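Local coordinates for mevalonate kinase (Staphylococcus aureus, PDB 2X7I), which probably catalyses the ATP-dependent phosphorylation of mevalonate to 5-phosphomevalonate, at residues I16-H21 against K208-L213; G37-L42 against A108-R113. All coordinates share one frame; numbering follows the deposited sequence.

Contact 1 of 2, residues I16-H21 against K208-L213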
ATOM      1  N   ILE A  16       2.931  -4.896   2.025  1.00 46.27           N
ATOM      2  CA  ILE A  16       3.475  -6.239   2.084  1.00 46.13           C
ATOM      3  C   ILE A  16       4.400  -6.224   3.288  1.00 47.11           C
ATOM      4  O   ILE A  16       5.498  -5.671   3.225  1.00 47.59           O
ATOM      5  CB  ILE A  16       4.269  -6.608   0.805  1.00 46.02           C
ATOM      6  CG1 ILE A  16       3.404  -6.476  -0.461  1.00 44.80           C
ATOM      7  CG2 ILE A  16       4.809  -8.020   0.909  1.00 46.12           C
ATOM      8  CD1 ILE A  16       2.148  -7.337  -0.462  1.00 43.63           C
ATOM      9  N   LEU A  17       3.933  -6.780   4.403  1.00 47.60           N
ATOM     10  CA  LEU A  17       4.731  -6.829   5.623  1.00 48.53           C
ATOM     11  C   LEU A  17       6.008  -7.629   5.403  1.00 48.72           C
ATOM     12  O   LEU A  17       7.093  -7.206   5.802  1.00 49.18           O
ATOM     13  CB  LEU A  17       3.934  -7.467   6.753  1.00 48.87           C
ATOM     14  CG  LEU A  17       2.822  -6.629   7.388  1.00 49.76           C
ATOM     15  CD1 LEU A  17       2.244  -7.417   8.555  1.00 50.24           C
ATOM     16  CD2 LEU A  17       3.315  -5.276   7.859  1.00 49.36           C
ATOM     17  N   ILE A  18       5.854  -8.793   4.771  1.00 48.30           N
ATOM     18  CA  ILE A  18       6.966  -9.677   4.436  1.00 48.68           C
ATOM     19  C   ILE A  18       6.640 -10.262   3.079  1.00 48.00           C
ATOM     20  O   ILE A  18       5.497 -10.656   2.832  1.00 47.00           O
ATOM     21  CB  ILE A  18       7.104 -10.845   5.418  1.00 49.23           C
ATOM     22  CG1 ILE A  18       7.067 -10.370   6.861  1.00 51.90           C
ATOM     23  CG2 ILE A  18       8.398 -11.613   5.181  1.00 49.24           C
ATOM     24  CD1 ILE A  18       6.548 -11.438   7.815  1.00 54.26           C
ATOM     25  N   GLY A  19       7.643 -10.323   2.211  1.00 48.37           N
ATOM     26  CA  GLY A  19       7.464 -10.829   0.857  1.00 48.28           C
ATOM     27  C   GLY A  19       7.981  -9.840  -0.161  1.00 48.54           C
ATOM     28  O   GLY A  19       8.234  -8.680   0.165  1.00 48.86           O
ATOM     29  N   GLU A  20       8.140 -10.303  -1.396  1.00 48.46           N
ATOM     30  CA  GLU A  20       8.687  -9.475  -2.459  1.00 49.05           C
ATOM     31  C   GLU A  20       7.698  -8.449  -2.997  1.00 48.09           C
ATOM     32  O   GLU A  20       6.497  -8.527  -2.777  1.00 46.92           O
ATOM     33  CB  GLU A  20       9.259 -10.338  -3.606  1.00 49.77           C
ATOM     34  CG  GLU A  20       8.242 -11.122  -4.437  1.00 50.94           C
ATOM     35  CD  GLU A  20       8.882 -12.302  -5.187  1.00 53.51           C
ATOM     36  OE1 GLU A  20       9.531 -12.074  -6.238  1.00 55.02           O
ATOM     37  OE2 GLU A  20       8.746 -13.452  -4.705  1.00 53.74           O
ATOM     38  N   HIS A  21       8.257  -7.467  -3.690  1.00 48.76           N
ATOM     39  CA  HIS A  21       7.497  -6.445  -4.382  1.00 48.35           C
ATOM     40  C   HIS A  21       6.662  -7.052  -5.514  1.00 47.95           C
ATOM     41  O   HIS A  21       7.108  -7.956  -6.205  1.00 47.92           O
ATOM     42  CB  HIS A  21       8.483  -5.402  -4.939  1.00 48.85           C
ATOM     43  CG  HIS A  21       7.854  -4.389  -5.838  1.00 48.19           C
ATOM     44  ND1 HIS A  21       7.960  -4.448  -7.211  1.00 49.73           N
ATOM     45  CD2 HIS A  21       7.131  -3.277  -5.566  1.00 47.18           C
ATOM     46  CE1 HIS A  21       7.318  -3.425  -7.749  1.00 47.67           C
ATOM     47  NE2 HIS A  21       6.808  -2.697  -6.773  1.00 47.23           N
ATOM     48  N   LYS A 208      14.431 -17.316  -0.547  1.00 57.88           N
ATOM     49  CA  LYS A 208      14.180 -18.649  -0.010  1.00 59.08           C
ATOM     50  C   LYS A 208      13.882 -18.552   1.490  1.00 57.51           C
ATOM     51  O   LYS A 208      12.899 -19.121   1.968  1.00 57.52           O
ATOM     52  CB  LYS A 208      15.371 -19.575  -0.282  1.00 61.75           C
ATOM     53  CG  LYS A 208      15.273 -20.948   0.387  1.00 64.13           C
ATOM     54  CD  LYS A 208      16.317 -21.920  -0.157  1.00 67.68           C
ATOM     55  CE  LYS A 208      16.078 -23.349   0.361  1.00 70.46           C
ATOM     56  NZ  LYS A 208      17.021 -24.362  -0.244  1.00 73.90           N
ATOM     57  N   HIS A 209      14.680 -17.769   2.210  1.00 57.00           N
ATOM     58  CA  HIS A 209      14.519 -17.647   3.666  1.00 56.20           C
ATOM     59  C   HIS A 209      13.274 -16.872   4.090  1.00 54.63           C
ATOM     60  O   HIS A 209      12.653 -17.222   5.091  1.00 54.26           O
ATOM     61  CB  HIS A 209      15.760 -17.027   4.321  1.00 56.35           C
ATOM     62  CG  HIS A 209      17.020 -17.787   4.063  1.00 58.11           C
ATOM     63  ND1 HIS A 209      18.253 -17.177   4.002  1.00 59.69           N
ATOM     64  CD2 HIS A 209      17.235 -19.100   3.806  1.00 60.15           C
ATOM     65  CE1 HIS A 209      19.177 -18.085   3.733  1.00 61.60           C
ATOM     66  NE2 HIS A 209      18.586 -19.260   3.609  1.00 61.66           N
ATOM     67  N   ILE A 210      12.888 -15.825   3.361  1.00 54.40           N
ATOM     68  CA  ILE A 210      11.702 -15.080   3.791  1.00 53.43           C
ATOM     69  C   ILE A 210      10.455 -15.973   3.628  1.00 53.74           C
ATOM     70  O   ILE A 210       9.475 -15.818   4.344  1.00 53.18           O
ATOM     71  CB  ILE A 210      11.546 -13.671   3.116  1.00 53.36           C
ATOM     72  CG1 ILE A 210      10.972 -13.770   1.714  1.00 53.98           C
ATOM     73  CG2 ILE A 210      12.849 -12.882   3.120  1.00 53.86           C
ATOM     74  CD1 ILE A 210       9.484 -13.684   1.707  1.00 52.72           C
ATOM     75  N   GLY A 211      10.525 -16.928   2.703  1.00 55.22           N
ATOM     76  CA  GLY A 211       9.511 -17.960   2.570  1.00 55.89           C
ATOM     77  C   GLY A 211       9.156 -18.609   3.891  1.00 56.10           C
ATOM     78  O   GLY A 211       7.983 -18.610   4.278  1.00 56.24           O
ATOM     79  N   LYS A 212      10.150 -19.156   4.596  1.00 56.54           N
ATOM     80  CA  LYS A 212       9.897 -19.706   5.938  1.00 57.12           C
ATOM     81  C   LYS A 212       9.450 -18.636   6.944  1.00 54.79           C
ATOM     82  O   LYS A 212       8.621 -18.914   7.797  1.00 55.08           O
ATOM     83  CB  LYS A 212      11.080 -20.539   6.498  1.00 59.28           C
ATOM     84  CG  LYS A 212      12.487 -19.960   6.339  1.00 61.06           C
ATOM     85  CD  LYS A 212      13.551 -20.926   6.893  1.00 65.58           C
ATOM     86  CE  LYS A 212      14.850 -20.899   6.086  1.00 67.25           C
ATOM     87  NZ  LYS A 212      14.750 -21.640   4.784  1.00 68.44           N
ATOM     88  N   LEU A 213       9.979 -17.417   6.836  1.00 52.78           N
ATOM     89  CA  LEU A 213       9.556 -16.324   7.724  1.00 51.14           C
ATOM     90  C   LEU A 213       8.108 -15.871   7.491  1.00 50.28           C
ATOM     91  O   LEU A 213       7.450 -15.434   8.431  1.00 50.19           O
ATOM     92  CB  LEU A 213      10.503 -15.130   7.612  1.00 50.16           C
ATOM     93  CG  LEU A 213      11.922 -15.376   8.134  1.00 50.63           C
ATOM     94  CD1 LEU A 213      12.853 -14.238   7.721  1.00 48.96           C
ATOM     95  CD2 LEU A 213      11.919 -15.552   9.648  1.00 48.27           C
TER
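In the first signature motif of the GHMP kinases, where the chain leaves strand 6-16 and turns a corner at L17 and I18, I18 and G19 meet I210 and the backbone of L213 on helix 203-222. CD1 of I210 makes the closest approach: it rests 3.6 Å from CA of G19 and 3.9 Å from N of G19, so an aliphatic tip lies directly on the peptide chain. At the phi of G19, 127°, a CB would be jammed against the carbonyl O of I18 and crowded by CG2 of I16. The CA atoms of G19 and I210 are 6.7 Å apart. In I210, CG1 stands between the backbone N and the carbonyl carbon (chi1 80°), which carries CD1 out to the loop.

I18 sits next to it, and the two isoleucines run antiparallel, side by side; CG2 of I18 meets CD1 of I210 at 4.2 Å. The other branch of I18 brings its CD1 to 4.1 Å from the backbone O of L213. Here the loop leaving strand 6-16 wedges into a helical pair of the C-terminal half, because I18 also touches V214 and A217 of helix 203-222 and I232 and C236 of helix 226-243. On the loop side, L17 O accepts a hydrogen bond from K266 NZ, and both L17 and I18 make backbone hydrogen bonds with I30.

Contact 2 of 2, residues G37-L42 against A108-R113; sequences GKIKVL and AVAFVR
V41 straddles the backbone between A110 and F111, one methyl turned to each residue. Its CG1 lies anti to the backbone N (chi1 173°) and reaches the F111 ring, approaching CD1 of F111 at 4.0 Å from an oblique direction. The second methyl, CG2 of V41, meets CB of A110 at 3.7 Å and stands 3.9 Å from N of F111. Between the two branches, CB of V41 is 4.0 Å from the carbonyl O of A110, so the valine lies against the peptide that joins the two helix residues. F111, with CG turned opposite its own N (chi1 -177°), swings its ring out from the helix flank and places one ortho carbon next to the valine.

A110 points its methyl at the strand. The methyl is shared: besides V41, CB of A110 meets the carbonyl O of I39 at 3.7 Å and CG2 of I39 at 4.0 Å. With only a methyl at A110 between them, the axes of segments 37-42 and 108-113 come within 7.3 Å, their N-to-C directions 29° apart. A106 and V107 of the same helix touch I39, and A114 touches V41, while K40 points away from the helix. Segment 37-42 of strand 29-45 is hydrogen-bonded to strands 6-16 and 87-93 on its two sides. Such a helix laid on a mixed sheet is characteristic of the N-terminal domain of GHMP kinases, which is related to the ribosomal protein S5 fold; the helix begins within the glycine-rich second signature motif of the family.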
ATOM      1  N   GLY A  37      -3.179   5.205   4.651  1.00 55.60           N
ATOM      2  CA  GLY A  37      -3.179   5.703   3.271  1.00 55.74           C
ATOM      3  C   GLY A  37      -4.597   5.751   2.742  1.00 56.35           C
ATOM      4  O   GLY A  37      -5.329   4.777   2.857  1.00 56.77           O
ATOM      5  N   LYS A  38      -4.991   6.892   2.186  1.00 57.41           N
ATOM      6  CA  LYS A  38      -6.351   7.094   1.691  1.00 57.87           C
ATOM      7  C   LYS A  38      -6.340   7.737   0.310  1.00 56.61           C
ATOM      8  O   LYS A  38      -5.686   8.753   0.094  1.00 56.58           O
ATOM      9  CB  LYS A  38      -7.160   7.965   2.653  1.00 59.87           C
ATOM     10  CG  LYS A  38      -7.524   7.269   3.985  1.00 63.81           C
ATOM     11  CD  LYS A  38      -8.602   6.165   3.802  1.00 64.70           C
ATOM     12  CE  LYS A  38      -8.388   4.979   4.739  1.00 64.82           C
ATOM     13  NZ  LYS A  38      -8.639   5.306   6.182  1.00 66.87           N
ATOM     14  N   ILE A  39      -7.072   7.125  -0.614  1.00 55.30           N
ATOM     15  CA  ILE A  39      -7.360   7.719  -1.899  1.00 54.47           C
ATOM     16  C   ILE A  39      -8.863   7.969  -1.972  1.00 55.20           C
ATOM     17  O   ILE A  39      -9.649   7.055  -1.718  1.00 55.79           O
ATOM     18  CB  ILE A  39      -6.904   6.807  -3.043  1.00 52.91           C
ATOM     19  CG1 ILE A  39      -5.378   6.649  -2.991  1.00 52.35           C
ATOM     20  CG2 ILE A  39      -7.368   7.352  -4.381  1.00 52.22           C
ATOM     21  CD1 ILE A  39      -4.698   6.564  -4.350  1.00 52.20           C
ATOM     22  N   LYS A  40      -9.245   9.207  -2.300  1.00 55.27           N
ATOM     23  CA  LYS A  40     -10.643   9.601  -2.452  1.00 55.71           C
ATOM     24  C   LYS A  40     -10.907  10.036  -3.897  1.00 54.26           C
ATOM     25  O   LYS A  40     -10.156  10.841  -4.448  1.00 53.57           O
ATOM     26  CB  LYS A  40     -10.970  10.780  -1.531  1.00 57.61           C
ATOM     27  CG  LYS A  40     -10.700  10.550  -0.046  1.00 59.31           C
ATOM     28  CD  LYS A  40     -10.916  11.832   0.740  1.00 61.56           C
ATOM     29  CE  LYS A  40     -10.774  11.609   2.239  1.00 64.13           C
ATOM     30  NZ  LYS A  40      -9.382  11.214   2.625  1.00 63.94           N
ATOM     31  N   VAL A  41     -11.984   9.525  -4.489  1.00 53.13           N
ATOM     32  CA  VAL A  41     -12.418   9.957  -5.816  1.00 52.21           C
ATOM     33  C   VAL A  41     -13.836  10.531  -5.752  1.00 53.67           C
ATOM     34  O   VAL A  41     -14.730   9.940  -5.147  1.00 54.35           O
ATOM     35  CB  VAL A  41     -12.356   8.796  -6.855  1.00 51.02           C
ATOM     36  CG1 VAL A  41     -12.976   9.226  -8.197  1.00 50.15           C
ATOM     37  CG2 VAL A  41     -10.909   8.318  -7.038  1.00 48.01           C
ATOM     38  N   LEU A  42     -14.023  11.692  -6.374  1.00 54.15           N
ATOM     39  CA  LEU A  42     -15.336  12.316  -6.515  1.00 55.86           C
ATOM     40  C   LEU A  42     -15.631  12.532  -8.001  1.00 55.70           C
ATOM     41  O   LEU A  42     -14.796  13.059  -8.729  1.00 54.55           O
ATOM     42  CB  LEU A  42     -15.375  13.651  -5.766  1.00 56.96           C
ATOM     43  CG  LEU A  42     -16.643  14.496  -5.927  1.00 59.82           C
ATOM     44  CD1 LEU A  42     -17.877  13.788  -5.361  1.00 61.28           C
ATOM     45  CD2 LEU A  42     -16.460  15.869  -5.272  1.00 61.31           C
ATOM     46  N   ALA A 108      -7.826   2.521  -8.240  1.00 43.91           N
ATOM     47  CA  ALA A 108      -8.781   1.711  -8.989  1.00 44.43           C
ATOM     48  C   ALA A 108      -9.999   1.333  -8.150  1.00 43.94           C
ATOM     49  O   ALA A 108     -11.117   1.389  -8.638  1.00 44.73           O
ATOM     50  CB  ALA A 108      -8.117   0.477  -9.555  1.00 44.53           C
ATOM     51  N   VAL A 109      -9.782   0.940  -6.901  1.00 43.53           N
ATOM     52  CA  VAL A 109     -10.883   0.609  -5.991  1.00 43.80           C
ATOM     53  C   VAL A 109     -11.745   1.854  -5.690  1.00 44.19           C
ATOM     54  O   VAL A 109     -12.976   1.770  -5.692  1.00 45.44           O
ATOM     55  CB  VAL A 109     -10.358  -0.026  -4.687  1.00 43.72           C
ATOM     56  CG1 VAL A 109     -11.478  -0.187  -3.646  1.00 43.65           C
ATOM     57  CG2 VAL A 109      -9.710  -1.383  -4.995  1.00 44.54           C
ATOM     58  N   ALA A 110     -11.091   2.993  -5.451  1.00 43.26           N
ATOM     59  CA  ALA A 110     -11.767   4.256  -5.203  1.00 43.28           C
ATOM     60  C   ALA A 110     -12.559   4.711  -6.424  1.00 43.78           C
ATOM     61  O   ALA A 110     -13.720   5.125  -6.309  1.00 44.50           O
ATOM     62  CB  ALA A 110     -10.766   5.310  -4.812  1.00 42.92           C
ATOM     63  N   PHE A 111     -11.939   4.630  -7.595  1.00 44.03           N
ATOM     64  CA  PHE A 111     -12.600   5.067  -8.815  1.00 44.81           C
ATOM     65  C   PHE A 111     -13.837   4.218  -9.150  1.00 45.39           C
ATOM     66  O   PHE A 111     -14.870   4.758  -9.581  1.00 45.91           O
ATOM     67  CB  PHE A 111     -11.645   5.080 -10.003  1.00 45.29           C
ATOM     68  CG  PHE A 111     -12.276   5.599 -11.244  1.00 46.63           C
ATOM     69  CD1 PHE A 111     -12.357   6.960 -11.472  1.00 48.87           C
ATOM     70  CD2 PHE A 111     -12.847   4.739 -12.155  1.00 47.34           C
ATOM     71  CE1 PHE A 111     -12.985   7.452 -12.606  1.00 50.25           C
ATOM     72  CE2 PHE A 111     -13.472   5.224 -13.285  1.00 49.50           C
ATOM     73  CZ  PHE A 111     -13.541   6.577 -13.514  1.00 50.09           C
ATOM     74  N   VAL A 112     -13.727   2.903  -8.965  1.00 44.91           N
ATOM     75  CA  VAL A 112     -14.838   1.997  -9.255  1.00 45.78           C
ATOM     76  C   VAL A 112     -15.992   2.231  -8.285  1.00 46.40           C
ATOM     77  O   VAL A 112     -17.137   2.275  -8.698  1.00 47.96           O
ATOM     78  CB  VAL A 112     -14.424   0.520  -9.201  1.00 45.83           C
ATOM     79  CG1 VAL A 112     -15.673  -0.377  -9.226  1.00 46.41           C
ATOM     80  CG2 VAL A 112     -13.490   0.187 -10.356  1.00 45.43           C
ATOM     81  N   ARG A 113     -15.679   2.370  -7.003  1.00 45.75           N
ATOM     82  CA  ARG A 113     -16.665   2.728  -6.001  1.00 47.07           C
ATOM     83  C   ARG A 113     -17.409   4.029  -6.367  1.00 47.93           C
ATOM     84  O   ARG A 113     -18.635   4.052  -6.422  1.00 49.31           O
ATOM     85  CB  ARG A 113     -15.997   2.857  -4.631  1.00 46.52           C
ATOM     86  CG  ARG A 113     -15.741   1.513  -3.979  1.00 47.30           C
ATOM     87  CD  ARG A 113     -14.884   1.611  -2.718  1.00 46.22           C
ATOM     88  NE  ARG A 113     -14.886   0.334  -2.004  1.00 47.13           N
ATOM     89  CZ  ARG A 113     -13.999  -0.043  -1.085  1.00 45.09           C
ATOM     90  NH1 ARG A 113     -12.996   0.751  -0.722  1.00 44.63           N
ATOM     91  NH2 ARG A 113     -14.123  -1.232  -0.520  1.00 45.81           N
TER

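In the fold
The two contacts lie on opposite sides of the chain's centre, 28 Å apart between centres and about 12 Å apart between nearest atoms, and do not touch. Along the chain, contact 2 is nested inside the loop closed by contact 1. Strand 6-16 joins them: it pairs with segment 37-42 in the sheet of contact 2 and runs into the loop of contact 1. Contact 2 holds a helix on the N-terminal sheet, whereas contact 1 ties the first signature motif to the C-terminal helices. In GHMP kinases, the active site generally lies in the cleft between the N-terminal and C-terminal domains.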